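Local coordinates for protein 11R-lipoxygenase (Gersemia fruticosa, PDB 3VF1) that probably inserts molecular oxygen into polyunsaturated fatty acids at a non-heme iron centre, in a calcium-dependent manner, at residues S259-G264 and F307-K312; M286-K289 and Y295-E298; F336-N341 and D485-F490. One frame throughout, in Å; residues are numbered along the deposited sequence.

Contact 1: residues S259-G264 and F307-K312; sequences SQFLNG and FITDYK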
ATOM      1  N   SER A 259      17.653 -11.990 -10.360  1.00 27.56           N
ATOM      2  CA  SER A 259      17.136 -10.631 -10.489  1.00 28.41           C
ATOM      3  C   SER A 259      15.721 -10.497  -9.924  1.00 28.54           C
ATOM      4  O   SER A 259      15.272  -9.391  -9.641  1.00 30.56           O
ATOM      5  CB  SER A 259      17.166 -10.179 -11.952  1.00 27.29           C
ATOM      6  OG  SER A 259      16.147 -10.800 -12.716  1.00 32.80           O
ATOM      7  N   GLN A 260      15.024 -11.617  -9.759  1.00 28.62           N
ATOM      8  CA  GLN A 260      13.664 -11.592  -9.226  1.00 28.36           C
ATOM      9  C   GLN A 260      13.643 -11.250  -7.738  1.00 31.62           C
ATOM     10  O   GLN A 260      12.606 -10.862  -7.200  1.00 30.62           O
ATOM     11  CB  GLN A 260      12.962 -12.931  -9.459  1.00 30.90           C
ATOM     12  CG  GLN A 260      12.634 -13.212 -10.915  1.00 31.91           C
ATOM     13  CD  GLN A 260      11.842 -12.091 -11.558  1.00 30.59           C
ATOM     14  OE1 GLN A 260      10.615 -12.044 -11.458  1.00 30.19           O
ATOM     15  NE2 GLN A 260      12.542 -11.175 -12.218  1.00 31.71           N
ATOM     16  N   PHE A 261      14.785 -11.398  -7.075  1.00 29.09           N
ATOM     17  CA  PHE A 261      14.894 -11.057  -5.660  1.00 28.77           C
ATOM     18  C   PHE A 261      15.249  -9.585  -5.488  1.00 29.26           C
ATOM     19  O   PHE A 261      15.259  -9.066  -4.372  1.00 28.02           O
ATOM     20  CB  PHE A 261      15.940 -11.942  -4.976  1.00 29.57           C
ATOM     21  CG  PHE A 261      15.517 -13.376  -4.836  1.00 30.46           C
ATOM     22  CD1 PHE A 261      15.647 -14.260  -5.896  1.00 32.82           C
ATOM     23  CD2 PHE A 261      14.983 -13.840  -3.647  1.00 30.08           C
ATOM     24  CE1 PHE A 261      15.254 -15.579  -5.770  1.00 27.21           C
ATOM     25  CE2 PHE A 261      14.588 -15.159  -3.515  1.00 31.02           C
ATOM     26  CZ  PHE A 261      14.726 -16.029  -4.578  1.00 29.94           C
ATOM     27  N   LEU A 262      15.537  -8.916  -6.601  1.00 28.46           N
ATOM     28  CA  LEU A 262      15.857  -7.495  -6.589  1.00 26.19           C
ATOM     29  C   LEU A 262      14.762  -6.678  -7.267  1.00 27.38           C
ATOM     30  O   LEU A 262      14.360  -5.630  -6.769  1.00 26.94           O
ATOM     31  CB  LEU A 262      17.179  -7.243  -7.317  1.00 25.51           C
ATOM     32  CG  LEU A 262      18.436  -7.897  -6.749  1.00 27.02           C
ATOM     33  CD1 LEU A 262      19.630  -7.559  -7.626  1.00 28.60           C
ATOM     34  CD2 LEU A 262      18.679  -7.459  -5.317  1.00 25.46           C
ATOM     35  N   ASN A 263      14.282  -7.165  -8.406  1.00 26.70           N
ATOM     36  CA  ASN A 263      13.384  -6.391  -9.251  1.00 24.32           C
ATOM     37  C   ASN A 263      12.066  -7.108  -9.512  1.00 26.83           C
ATOM     38  O   ASN A 263      11.385  -6.836 -10.500  1.00 27.69           O
ATOM     39  CB  ASN A 263      14.075  -6.070 -10.576  1.00 24.84           C
ATOM     40  CG  ASN A 263      15.412  -5.380 -10.379  1.00 28.61           C
ATOM     41  OD1 ASN A 263      15.545  -4.491  -9.537  1.00 28.90           O
ATOM     42  ND2 ASN A 263      16.413  -5.794 -11.149  1.00 29.57           N
ATOM     43  N   GLY A 264      11.712  -8.030  -8.624  1.00 26.68           N
ATOM     44  CA  GLY A 264      10.426  -8.696  -8.696  1.00 27.23           C
ATOM     45  C   GLY A 264       9.392  -7.934  -7.894  1.00 26.19           C
ATOM     46  O   GLY A 264       9.205  -6.737  -8.092  1.00 30.53           O
ATOM     47  N   PHE A 307      25.791 -12.766  -1.337  1.00 22.54           N
ATOM     48  CA  PHE A 307      24.547 -12.334  -0.715  1.00 21.60           C
ATOM     49  C   PHE A 307      23.696 -13.546  -0.362  1.00 24.06           C
ATOM     50  O   PHE A 307      23.895 -14.627  -0.910  1.00 23.39           O
ATOM     51  CB  PHE A 307      23.789 -11.395  -1.652  1.00 23.63           C
ATOM     52  CG  PHE A 307      24.553 -10.148  -1.996  1.00 26.64           C
ATOM     53  CD1 PHE A 307      25.619 -10.197  -2.879  1.00 25.37           C
ATOM     54  CD2 PHE A 307      24.212  -8.930  -1.432  1.00 24.24           C
ATOM     55  CE1 PHE A 307      26.329  -9.054  -3.193  1.00 26.98           C
ATOM     56  CE2 PHE A 307      24.917  -7.785  -1.746  1.00 26.16           C
ATOM     57  CZ  PHE A 307      25.976  -7.849  -2.627  1.00 27.80           C
ATOM     58  N   ILE A 308      22.748 -13.361   0.551  1.00 24.18           N
ATOM     59  CA  ILE A 308      21.976 -14.478   1.080  1.00 20.31           C
ATOM     60  C   ILE A 308      20.514 -14.115   1.320  1.00 22.73           C
ATOM     61  O   ILE A 308      20.194 -12.983   1.670  1.00 28.09           O
ATOM     62  CB  ILE A 308      22.584 -14.972   2.406  1.00 25.37           C
ATOM     63  CG1 ILE A 308      21.848 -16.216   2.912  1.00 27.81           C
ATOM     64  CG2 ILE A 308      22.542 -13.868   3.451  1.00 27.53           C
ATOM     65  CD1 ILE A 308      22.513 -16.873   4.107  1.00 25.27           C
ATOM     66  N   THR A 309      19.632 -15.091   1.126  1.00 23.92           N
ATOM     67  CA  THR A 309      18.219 -14.943   1.456  1.00 24.55           C
ATOM     68  C   THR A 309      17.817 -16.023   2.456  1.00 28.95           C
ATOM     69  O   THR A 309      17.627 -17.182   2.084  1.00 26.69           O
ATOM     70  CB  THR A 309      17.319 -15.063   0.207  1.00 27.54           C
ATOM     71  OG1 THR A 309      17.528 -16.332  -0.422  1.00 27.11           O
ATOM     72  CG2 THR A 309      17.622 -13.952  -0.788  1.00 27.26           C
ATOM     73  N   ASP A 310      17.689 -15.636   3.721  1.00 30.34           N
ATOM     74  CA  ASP A 310      17.384 -16.579   4.791  1.00 27.30           C
ATOM     75  C   ASP A 310      15.922 -16.467   5.212  1.00 26.46           C
ATOM     76  O   ASP A 310      15.485 -15.418   5.685  1.00 30.45           O
ATOM     77  CB  ASP A 310      18.292 -16.310   5.994  1.00 27.28           C
ATOM     78  CG  ASP A 310      18.094 -17.313   7.117  1.00 33.09           C
ATOM     79  OD1 ASP A 310      17.065 -18.022   7.115  1.00 34.50           O
ATOM     80  OD2 ASP A 310      18.968 -17.391   8.007  1.00 37.16           O
ATOM     81  N   TYR A 311      15.176 -17.555   5.049  1.00 24.94           N
ATOM     82  CA  TYR A 311      13.755 -17.571   5.388  1.00 26.04           C
ATOM     83  C   TYR A 311      13.491 -18.322   6.690  1.00 29.22           C
ATOM     84  O   TYR A 311      12.535 -19.087   6.806  1.00 28.47           O
ATOM     85  CB  TYR A 311      12.953 -18.178   4.237  1.00 23.97           C
ATOM     86  CG  TYR A 311      13.046 -17.347   2.981  1.00 26.02           C
ATOM     87  CD1 TYR A 311      14.104 -17.509   2.096  1.00 24.53           C
ATOM     88  CD2 TYR A 311      12.092 -16.381   2.693  1.00 25.00           C
ATOM     89  CE1 TYR A 311      14.200 -16.739   0.956  1.00 26.09           C
ATOM     90  CE2 TYR A 311      12.180 -15.610   1.556  1.00 24.54           C
ATOM     91  CZ  TYR A 311      13.237 -15.791   0.691  1.00 25.64           C
ATOM     92  OH  TYR A 311      13.325 -15.020  -0.443  1.00 30.66           O
ATOM     93  N   LYS A 312      14.352 -18.082   7.674  1.00 31.95           N
ATOM     94  CA  LYS A 312      14.211 -18.677   8.996  1.00 29.80           C
ATOM     95  C   LYS A 312      12.831 -18.420   9.595  1.00 29.35           C
ATOM     96  O   LYS A 312      12.320 -19.235  10.358  1.00 30.06           O
ATOM     97  CB  LYS A 312      15.282 -18.115   9.930  1.00 33.35           C
ATOM     98  CG  LYS A 312      15.200 -18.635  11.353  1.00 39.37           C
ATOM     99  CD  LYS A 312      16.368 -18.140  12.189  1.00 47.81           C
ATOM    100  CE  LYS A 312      16.356 -18.754  13.580  1.00 57.90           C
ATOM    101  NZ  LYS A 312      17.562 -18.370  14.368  1.00 63.25           N
TER
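Phe261, near the end of helix 254-263, sends its side chain onto Thr309 and Tyr311 of the strand end at 307-312. Its CB already points toward them, and chi1 of -70° sets CG beside the backbone N and anti to the carbonyl carbon, with the ring carried outward from the helix. One flank of that ring does the touching. CD2 meets the methyl CG2 of Thr309 at 3.9 Å, the two side chains crossing at about a right angle. Farther out, CE2 lies 3.3 Å from Tyr311 OH, which comes in at the ring edge and in its plane, so the phenol oxygen faces aromatic C-H rather than the pi cloud. That hydroxyl has a better partner of its own, a hydrogen bond to Asp383 on helix 369-410. Other groups hold the ring as well: Arg380 makes a cation-pi contact, Phe336 meets it edge-to-face, and Leu379 packs against it. Between the two segments themselves the contact is apolar packing plus a phenol oxygen at an aromatic C-H edge, without a hydrogen bond. The phenol oxygen is satisfied by Asp383, which probably fixes the tyrosine tip.

Contact 2: residues M286-K289 and Y295-E298; sequences MVEK and YTLE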
ATOM      1  N   MET A 286      31.809 -26.949  -3.538  1.00 35.17           N
ATOM      2  CA  MET A 286      30.464 -27.025  -4.086  1.00 35.34           C
ATOM      3  C   MET A 286      30.203 -25.929  -5.115  1.00 33.24           C
ATOM      4  O   MET A 286      29.430 -26.123  -6.044  1.00 33.81           O
ATOM      5  CB  MET A 286      29.429 -26.918  -2.963  1.00 35.21           C
ATOM      6  CG  MET A 286      29.562 -27.970  -1.875  1.00 37.68           C
ATOM      7  SD  MET A 286      28.474 -27.631  -0.479  1.00 37.16           S
ATOM      8  CE  MET A 286      28.760 -29.070   0.545  1.00 40.44           C
ATOM      9  N   VAL A 287      30.859 -24.784  -4.963  1.00 32.31           N
ATOM     10  CA  VAL A 287      30.484 -23.600  -5.734  1.00 29.59           C
ATOM     11  C   VAL A 287      31.650 -22.898  -6.425  1.00 28.64           C
ATOM     12  O   VAL A 287      31.455 -21.873  -7.073  1.00 30.39           O
ATOM     13  CB  VAL A 287      29.799 -22.565  -4.820  1.00 28.05           C
ATOM     14  CG1 VAL A 287      28.524 -23.144  -4.222  1.00 27.61           C
ATOM     15  CG2 VAL A 287      30.751 -22.121  -3.721  1.00 29.09           C
ATOM     16  N   GLU A 288      32.853 -23.446  -6.300  1.00 30.51           N
ATOM     17  CA  GLU A 288      34.051 -22.744  -6.752  1.00 30.86           C
ATOM     18  C   GLU A 288      34.038 -22.417  -8.247  1.00 30.86           C
ATOM     19  O   GLU A 288      34.409 -21.313  -8.642  1.00 32.09           O
ATOM     20  CB  GLU A 288      35.309 -23.545  -6.413  1.00 37.91           C
ATOM     21  CG  GLU A 288      36.595 -22.790  -6.707  1.00 47.04           C
ATOM     22  CD  GLU A 288      37.835 -23.630  -6.482  1.00 63.46           C
ATOM     23  OE1 GLU A 288      37.808 -24.838  -6.807  1.00 66.74           O
ATOM     24  OE2 GLU A 288      38.838 -23.080  -5.976  1.00 69.47           O
ATOM     25  N   LYS A 289      33.615 -23.367  -9.075  1.00 31.16           N
ATOM     26  CA  LYS A 289      33.632 -23.166 -10.524  1.00 30.06           C
ATOM     27  C   LYS A 289      32.504 -22.243 -10.986  1.00 29.21           C
ATOM     28  O   LYS A 289      32.465 -21.837 -12.147  1.00 29.21           O
ATOM     29  CB  LYS A 289      33.570 -24.506 -11.263  1.00 35.04           C
ATOM     30  CG  LYS A 289      34.925 -25.198 -11.389  1.00 35.54           C
ATOM     31  CD  LYS A 289      34.809 -26.583 -12.020  1.00 46.64           C
ATOM     32  CE  LYS A 289      34.508 -26.518 -13.515  1.00 43.33           C
ATOM     33  NZ  LYS A 289      35.695 -26.113 -14.324  1.00 46.23           N
ATOM     34  N   TYR A 295      38.961 -17.058  -7.572  1.00 37.04           N
ATOM     35  CA  TYR A 295      38.187 -16.746  -6.377  1.00 36.10           C
ATOM     36  C   TYR A 295      37.732 -17.996  -5.638  1.00 36.07           C
ATOM     37  O   TYR A 295      37.304 -18.973  -6.246  1.00 40.22           O
ATOM     38  CB  TYR A 295      36.963 -15.901  -6.735  1.00 32.14           C
ATOM     39  CG  TYR A 295      37.240 -14.419  -6.796  1.00 34.98           C
ATOM     40  CD1 TYR A 295      37.994 -13.876  -7.825  1.00 37.27           C
ATOM     41  CD2 TYR A 295      36.746 -13.561  -5.825  1.00 37.36           C
ATOM     42  CE1 TYR A 295      38.250 -12.520  -7.884  1.00 35.39           C
ATOM     43  CE2 TYR A 295      36.995 -12.204  -5.876  1.00 37.02           C
ATOM     44  CZ  TYR A 295      37.747 -11.689  -6.907  1.00 37.05           C
ATOM     45  OH  TYR A 295      38.001 -10.338  -6.961  1.00 38.92           O
ATOM     46  N   THR A 296      37.833 -17.947  -4.314  1.00 36.02           N
ATOM     47  CA  THR A 296      37.259 -18.967  -3.454  1.00 34.63           C
ATOM     48  C   THR A 296      36.051 -18.362  -2.756  1.00 34.66           C
ATOM     49  O   THR A 296      35.900 -17.141  -2.720  1.00 35.95           O
ATOM     50  CB  THR A 296      38.268 -19.448  -2.397  1.00 37.92           C
ATOM     51  OG1 THR A 296      38.708 -18.334  -1.610  1.00 37.58           O
ATOM     52  CG2 THR A 296      39.471 -20.101  -3.061  1.00 42.93           C
ATOM     53  N   LEU A 297      35.193 -19.212  -2.205  1.00 35.21           N
ATOM     54  CA  LEU A 297      34.021 -18.740  -1.483  1.00 33.22           C
ATOM     55  C   LEU A 297      34.432 -17.736  -0.412  1.00 35.77           C
ATOM     56  O   LEU A 297      33.762 -16.724  -0.205  1.00 37.09           O
ATOM     57  CB  LEU A 297      33.287 -19.915  -0.840  1.00 29.51           C
ATOM     58  CG  LEU A 297      32.007 -19.564  -0.082  1.00 26.95           C
ATOM     59  CD1 LEU A 297      31.049 -18.793  -0.974  1.00 28.32           C
ATOM     60  CD2 LEU A 297      31.349 -20.825   0.452  1.00 34.06           C
ATOM     61  N   GLU A 298      35.548 -18.017   0.254  1.00 34.87           N
ATOM     62  CA  GLU A 298      36.032 -17.171   1.341  1.00 38.73           C
ATOM     63  C   GLU A 298      36.432 -15.794   0.822  1.00 38.73           C
ATOM     64  O   GLU A 298      36.088 -14.775   1.417  1.00 40.15           O
ATOM     65  CB  GLU A 298      37.224 -17.828   2.047  1.00 42.93           C
ATOM     66  CG  GLU A 298      36.877 -19.092   2.833  1.00 55.38           C
ATOM     67  CD  GLU A 298      36.633 -20.303   1.942  1.00 55.01           C
ATOM     68  OE1 GLU A 298      36.888 -20.216   0.721  1.00 47.48           O
ATOM     69  OE2 GLU A 298      36.185 -21.344   2.468  1.00 63.31           O
TER
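Glu288 leaves its backbone with CG anti to N (chi1 -173°) and stays extended at chi2 (-175°), which carries the side chain alongside Tyr295 and Thr296. Its CG comes 3.9 Å from Tyr295 O, an aliphatic carbon against a carbonyl. At the tip, OE2 lies 4.2 Å from Thr296 CG2, so the carboxylate meets the methyl branch and not the hydroxyl; a neighbouring molecule in the crystal also touches this glutamate, and its pose may owe something to the lattice. The threonine hydroxyl is turned to another task: Thr296 is the N-cap of helix 297-302, and its OG1 accepts from Lys299 N. On the buried flank of the same pairing, Val287 CG2 faces Leu297 CD1 at 4.3 Å, a loose apolar touch. The backbones are close here, with Glu288 CA and Thr296 CA 6.0 Å apart and a short connection between helix 284-287 and helix 297-302. Asn284 ties the two together: its OD1 accepts from Leu297 N, while its ND2 makes a weak hydrogen bond to Glu288 OE2. Tyr295 turns its ring away, onto Lys299 in a cation-pi contact, and its OH bonds to Glu303. Across the two segments the chemistry is thus only light packing, apolar on the Val287 side and polar on the solvent side, while Asn284 OD1 and Thr296 OG1 serve the N-H groups of the first helical turn.

Contact 3: residues F336-N341 and D485-F490; sequences FYLKNN and DGLRKF. With FRU (beta-D-fructofuranose), chain C; GLC (alpha-D-glucopyranose), chain B.
Leu487 O takes a hydrogen bond from Lys493 NZ and a weak one from Phe490 N, while the side chain of the same residue packs on Leu338 across the contact. The two leucines slide past each other in opposite directions. Leu338, its CG anti to the backbone N (chi1 177°), offers both methyls to one branch of its partner: CD1 is 4.0 Å and CD2 4.1 Å from Leu487 CD2. Lys489 passes Asn341 with its chain bent at chi3, CD lying 3.8 Å from Asn341 O, and ends in a salt bridge from NZ to Asp343. Asn341 OD1 accepts from Asp343 N, an Asx turn in the link between strands 333-338 and 344-350.

A sugar, glucose joined to fructose as in sucrose, lies against loop 485-490. Fructose O6 gives a weak hydrogen bond to Gly486 O at 3.5 Å; Leu487 O and, at 3.7 Å, Arg488 CD merely lie near O6, with the guanidinium oblique to it. The glucose ring oxygen O5 comes to 3.3 Å from Asp485 O. Lys493 and Asp494, at the start of helix 491-514, also hydrogen-bond to the fructose. Residues Leu487 to Phe490 form a type I beta turn, closed by the weak bond from Phe490 N, and Phe490 is the N-cap of helix 491-514. The arrangement is a sugar bound at a surface loop that runs through a type I turn into a helix N-cap, backed by a beta hairpin of the lipoxygenase domain.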
ATOM      1  N   PHE A 336      23.782 -16.270  -3.136  1.00 22.80           N
ATOM      2  CA  PHE A 336      23.927 -15.655  -4.447  1.00 22.38           C
ATOM      3  C   PHE A 336      25.317 -15.060  -4.626  1.00 24.34           C
ATOM      4  O   PHE A 336      25.999 -14.743  -3.655  1.00 23.60           O
ATOM      5  CB  PHE A 336      22.867 -14.571  -4.644  1.00 20.98           C
ATOM      6  CG  PHE A 336      21.455 -15.079  -4.561  1.00 20.45           C
ATOM      7  CD1 PHE A 336      20.901 -15.425  -3.340  1.00 20.79           C
ATOM      8  CD2 PHE A 336      20.679 -15.205  -5.700  1.00 22.29           C
ATOM      9  CE1 PHE A 336      19.602 -15.891  -3.259  1.00 21.74           C
ATOM     10  CE2 PHE A 336      19.379 -15.670  -5.623  1.00 24.19           C
ATOM     11  CZ  PHE A 336      18.841 -16.013  -4.398  1.00 20.77           C
ATOM     12  N   TYR A 337      25.724 -14.917  -5.882  1.00 23.59           N
ATOM     13  CA  TYR A 337      27.031 -14.373  -6.218  1.00 23.05           C
ATOM     14  C   TYR A 337      26.868 -13.156  -7.116  1.00 24.73           C
ATOM     15  O   TYR A 337      26.071 -13.172  -8.050  1.00 25.56           O
ATOM     16  CB  TYR A 337      27.865 -15.435  -6.936  1.00 26.16           C
ATOM     17  CG  TYR A 337      29.285 -15.015  -7.245  1.00 26.24           C
ATOM     18  CD1 TYR A 337      30.220 -14.869  -6.233  1.00 25.98           C
ATOM     19  CD2 TYR A 337      29.694 -14.790  -8.551  1.00 22.14           C
ATOM     20  CE1 TYR A 337      31.519 -14.498  -6.508  1.00 27.68           C
ATOM     21  CE2 TYR A 337      30.996 -14.418  -8.838  1.00 24.19           C
ATOM     22  CZ  TYR A 337      31.902 -14.274  -7.811  1.00 29.96           C
ATOM     23  OH  TYR A 337      33.199 -13.907  -8.082  1.00 32.15           O
ATOM     24  N   LEU A 338      27.620 -12.100  -6.827  1.00 25.25           N
ATOM     25  CA  LEU A 338      27.597 -10.899  -7.651  1.00 27.87           C
ATOM     26  C   LEU A 338      28.612 -11.028  -8.780  1.00 27.52           C
ATOM     27  O   LEU A 338      29.811 -10.874  -8.570  1.00 28.23           O
ATOM     28  CB  LEU A 338      27.906  -9.662  -6.807  1.00 27.09           C
ATOM     29  CG  LEU A 338      27.994  -8.337  -7.568  1.00 28.14           C
ATOM     30  CD1 LEU A 338      26.659  -7.983  -8.205  1.00 30.47           C
ATOM     31  CD2 LEU A 338      28.461  -7.227  -6.644  1.00 29.11           C
ATOM     32  N   LYS A 339      28.119 -11.319  -9.978  1.00 27.87           N
ATOM     33  CA  LYS A 339      28.986 -11.525 -11.131  1.00 29.18           C
ATOM     34  C   LYS A 339      29.717 -10.244 -11.518  1.00 28.56           C
ATOM     35  O   LYS A 339      29.375  -9.158 -11.057  1.00 29.75           O
ATOM     36  CB  LYS A 339      28.174 -12.046 -12.316  1.00 28.73           C
ATOM     37  CG  LYS A 339      27.581 -13.427 -12.088  1.00 29.14           C
ATOM     38  CD  LYS A 339      26.624 -13.822 -13.204  1.00 30.96           C
ATOM     39  CE  LYS A 339      27.328 -13.915 -14.547  1.00 33.21           C
ATOM     40  NZ  LYS A 339      26.379 -14.257 -15.643  1.00 36.85           N
ATOM     41  N   ASN A 340      30.728 -10.387 -12.367  1.00 28.63           N
ATOM     42  CA  ASN A 340      31.553  -9.258 -12.776  1.00 29.45           C
ATOM     43  C   ASN A 340      30.756  -8.225 -13.565  1.00 31.68           C
ATOM     44  O   ASN A 340      31.116  -7.048 -13.598  1.00 31.80           O
ATOM     45  CB  ASN A 340      32.736  -9.748 -13.613  1.00 29.28           C
ATOM     46  CG  ASN A 340      33.814  -8.693 -13.775  1.00 31.13           C
ATOM     47  OD1 ASN A 340      33.850  -7.709 -13.039  1.00 32.63           O
ATOM     48  ND2 ASN A 340      34.703  -8.900 -14.739  1.00 30.83           N
ATOM     49  N   ASN A 341      29.673  -8.669 -14.197  1.00 32.84           N
ATOM     50  CA  ASN A 341      28.835  -7.782 -14.998  1.00 30.77           C
ATOM     51  C   ASN A 341      27.611  -7.285 -14.229  1.00 33.66           C
ATOM     52  O   ASN A 341      26.669  -6.763 -14.826  1.00 32.72           O
ATOM     53  CB  ASN A 341      28.392  -8.485 -16.283  1.00 30.01           C
ATOM     54  CG  ASN A 341      27.386  -9.589 -16.030  1.00 33.86           C
ATOM     55  OD1 ASN A 341      27.196 -10.022 -14.893  1.00 32.59           O
ATOM     56  ND2 ASN A 341      26.738 -10.055 -17.093  1.00 30.29           N
ATOM     57  N   ASP A 485      22.610  -1.428  -1.238  1.00 30.02           N
ATOM     58  CA  ASP A 485      22.319  -0.135  -1.848  1.00 30.10           C
ATOM     59  C   ASP A 485      23.322   0.240  -2.941  1.00 33.40           C
ATOM     60  O   ASP A 485      23.126   1.223  -3.654  1.00 35.28           O
ATOM     61  CB  ASP A 485      22.266   0.963  -0.781  1.00 36.23           C
ATOM     62  CG  ASP A 485      23.594   1.164  -0.076  1.00 45.21           C
ATOM     63  OD1 ASP A 485      24.452   0.256  -0.143  1.00 45.76           O
ATOM     64  OD2 ASP A 485      23.777   2.228   0.552  1.00 51.41           O
ATOM     65  N   GLY A 486      24.389  -0.543  -3.076  1.00 34.47           N
ATOM     66  CA  GLY A 486      25.407  -0.276  -4.077  1.00 36.66           C
ATOM     67  C   GLY A 486      25.267  -1.097  -5.347  1.00 32.42           C
ATOM     68  O   GLY A 486      26.008  -0.887  -6.308  1.00 30.78           O
ATOM     69  N   LEU A 487      24.319  -2.029  -5.359  1.00 30.41           N
ATOM     70  CA  LEU A 487      24.122  -2.909  -6.508  1.00 29.88           C
ATOM     71  C   LEU A 487      23.658  -2.137  -7.744  1.00 27.45           C
ATOM     72  O   LEU A 487      22.630  -1.467  -7.720  1.00 31.11           O
ATOM     73  CB  LEU A 487      23.116  -4.009  -6.160  1.00 29.08           C
ATOM     74  CG  LEU A 487      23.563  -4.984  -5.067  1.00 27.01           C
ATOM     75  CD1 LEU A 487      22.470  -6.002  -4.775  1.00 23.84           C
ATOM     76  CD2 LEU A 487      24.855  -5.686  -5.462  1.00 29.11           C
ATOM     77  N   ARG A 488      24.425  -2.256  -8.826  1.00 27.38           N
ATOM     78  CA  ARG A 488      24.178  -1.494 -10.050  1.00 32.02           C
ATOM     79  C   ARG A 488      22.856  -1.843 -10.733  1.00 32.82           C
ATOM     80  O   ARG A 488      22.192  -0.968 -11.288  1.00 35.25           O
ATOM     81  CB  ARG A 488      25.324  -1.705 -11.040  1.00 33.57           C
ATOM     82  CG  ARG A 488      26.670  -1.180 -10.567  1.00 46.18           C
ATOM     83  CD  ARG A 488      26.774   0.325 -10.735  1.00 59.09           C
ATOM     84  NE  ARG A 488      28.104   0.822 -10.390  1.00 82.81           N
ATOM     85  CZ  ARG A 488      28.473   2.098 -10.462  1.00 86.68           C
ATOM     86  NH1 ARG A 488      27.615   3.024 -10.869  1.00 83.57           N
ATOM     87  NH2 ARG A 488      29.707   2.448 -10.126  1.00 89.71           N
ATOM     88  N   LYS A 489      22.478  -3.119 -10.703  1.00 30.16           N
ATOM     89  CA  LYS A 489      21.286  -3.573 -11.417  1.00 31.21           C
ATOM     90  C   LYS A 489      20.140  -3.887 -10.456  1.00 29.40           C
ATOM     91  O   LYS A 489      19.312  -4.757 -10.718  1.00 29.08           O
ATOM     92  CB  LYS A 489      21.622  -4.783 -12.294  1.00 30.21           C
ATOM     93  CG  LYS A 489      22.764  -4.508 -13.265  1.00 32.13           C
ATOM     94  CD  LYS A 489      23.073  -5.693 -14.162  1.00 35.10           C
ATOM     95  CE  LYS A 489      22.158  -5.732 -15.374  1.00 39.93           C
ATOM     96  NZ  LYS A 489      22.597  -6.753 -16.364  1.00 45.92           N
ATOM     97  N   PHE A 490      20.111  -3.160  -9.344  1.00 29.13           N
ATOM     98  CA  PHE A 490      19.028  -3.237  -8.374  1.00 25.57           C
ATOM     99  C   PHE A 490      18.101  -2.052  -8.642  1.00 29.02           C
ATOM    100  O   PHE A 490      18.168  -1.027  -7.965  1.00 29.87           O
ATOM    101  CB  PHE A 490      19.605  -3.170  -6.960  1.00 23.67           C
ATOM    102  CG  PHE A 490      18.623  -3.509  -5.868  1.00 23.49           C
ATOM    103  CD1 PHE A 490      17.305  -3.832  -6.148  1.00 23.96           C
ATOM    104  CD2 PHE A 490      19.033  -3.500  -4.545  1.00 24.87           C
ATOM    105  CE1 PHE A 490      16.423  -4.141  -5.124  1.00 24.11           C
ATOM    106  CE2 PHE A 490      18.157  -3.804  -3.526  1.00 22.98           C
ATOM    107  CZ  PHE A 490      16.852  -4.124  -3.814  1.00 21.35           C
TER
HETATM  108  C1  FRU C   2      21.393   5.227  -5.164  1.00 46.49           C
HETATM  109  C2  FRU C   2      22.837   5.139  -5.640  1.00 49.46           C
HETATM  110  C3  FRU C   2      23.103   6.098  -6.790  1.00 47.81           C
HETATM  111  C4  FRU C   2      24.004   5.313  -7.720  1.00 53.68           C
HETATM  112  C5  FRU C   2      23.656   3.862  -7.424  1.00 49.23           C
HETATM  113  C6  FRU C   2      24.897   2.986  -7.535  1.00 45.97           C
HETATM  114  O1  FRU C   2      20.524   4.925  -6.232  1.00 40.19           O
HETATM  115  O2  FRU C   2      23.712   5.477  -4.587  1.00 53.34           O
HETATM  116  O3  FRU C   2      23.733   7.280  -6.350  1.00 56.49           O
HETATM  117  O4  FRU C   2      23.796   5.637  -9.074  1.00 59.81           O
HETATM  118  O5  FRU C   2      23.108   3.831  -6.116  1.00 52.34           O
HETATM  119  O6  FRU C   2      24.582   1.742  -8.116  1.00 43.39           O
HETATM  120  C1  GLC B   1      23.998   4.388  -3.740  1.00 49.10           C
HETATM  121  C2  GLC B   1      24.174   4.902  -2.315  1.00 55.63           C
HETATM  122  C3  GLC B   1      25.392   5.810  -2.220  1.00 58.48           C
HETATM  123  C4  GLC B   1      26.611   5.089  -2.776  1.00 55.06           C
HETATM  124  C5  GLC B   1      26.329   4.553  -4.175  1.00 56.78           C
HETATM  125  C6  GLC B   1      27.525   3.750  -4.676  1.00 55.49           C
HETATM  126  O2  GLC B   1      23.023   5.611  -1.916  1.00 56.33           O
HETATM  127  O3  GLC B   1      25.620   6.177  -0.877  1.00 52.39           O
HETATM  128  O4  GLC B   1      27.709   5.972  -2.821  1.00 56.36           O
HETATM  129  O5  GLC B   1      25.178   3.732  -4.165  1.00 47.85           O
HETATM  130  O6  GLC B   1      27.542   3.719  -6.087  1.00 60.65           O

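Overall arrangement
Contact 1 is the buried one, contacts 2 and 3 only partly so. Contacts 1 and 3 stand 12 Å apart between centres and share one antiparallel sheet: strands 306-310 and 333-338 are neighbours in it, joined by a backbone bond from Phe336 to Phe307. Asn263 of contact 1 also bonds to Lys489 O of contact 3, so helix 254-263 and the sugar-bearing loop hold each other directly. Contact 2, 20 Å from contact 1, lies farther out and reaches contact 3 through Tyr295 packing on Tyr337. The chemistry follows: aromatic packing inside, a glutamate and a helix cap at the margin, and leucine packing and sugar contacts at the loop, with Lys489 bridging on to Asp343.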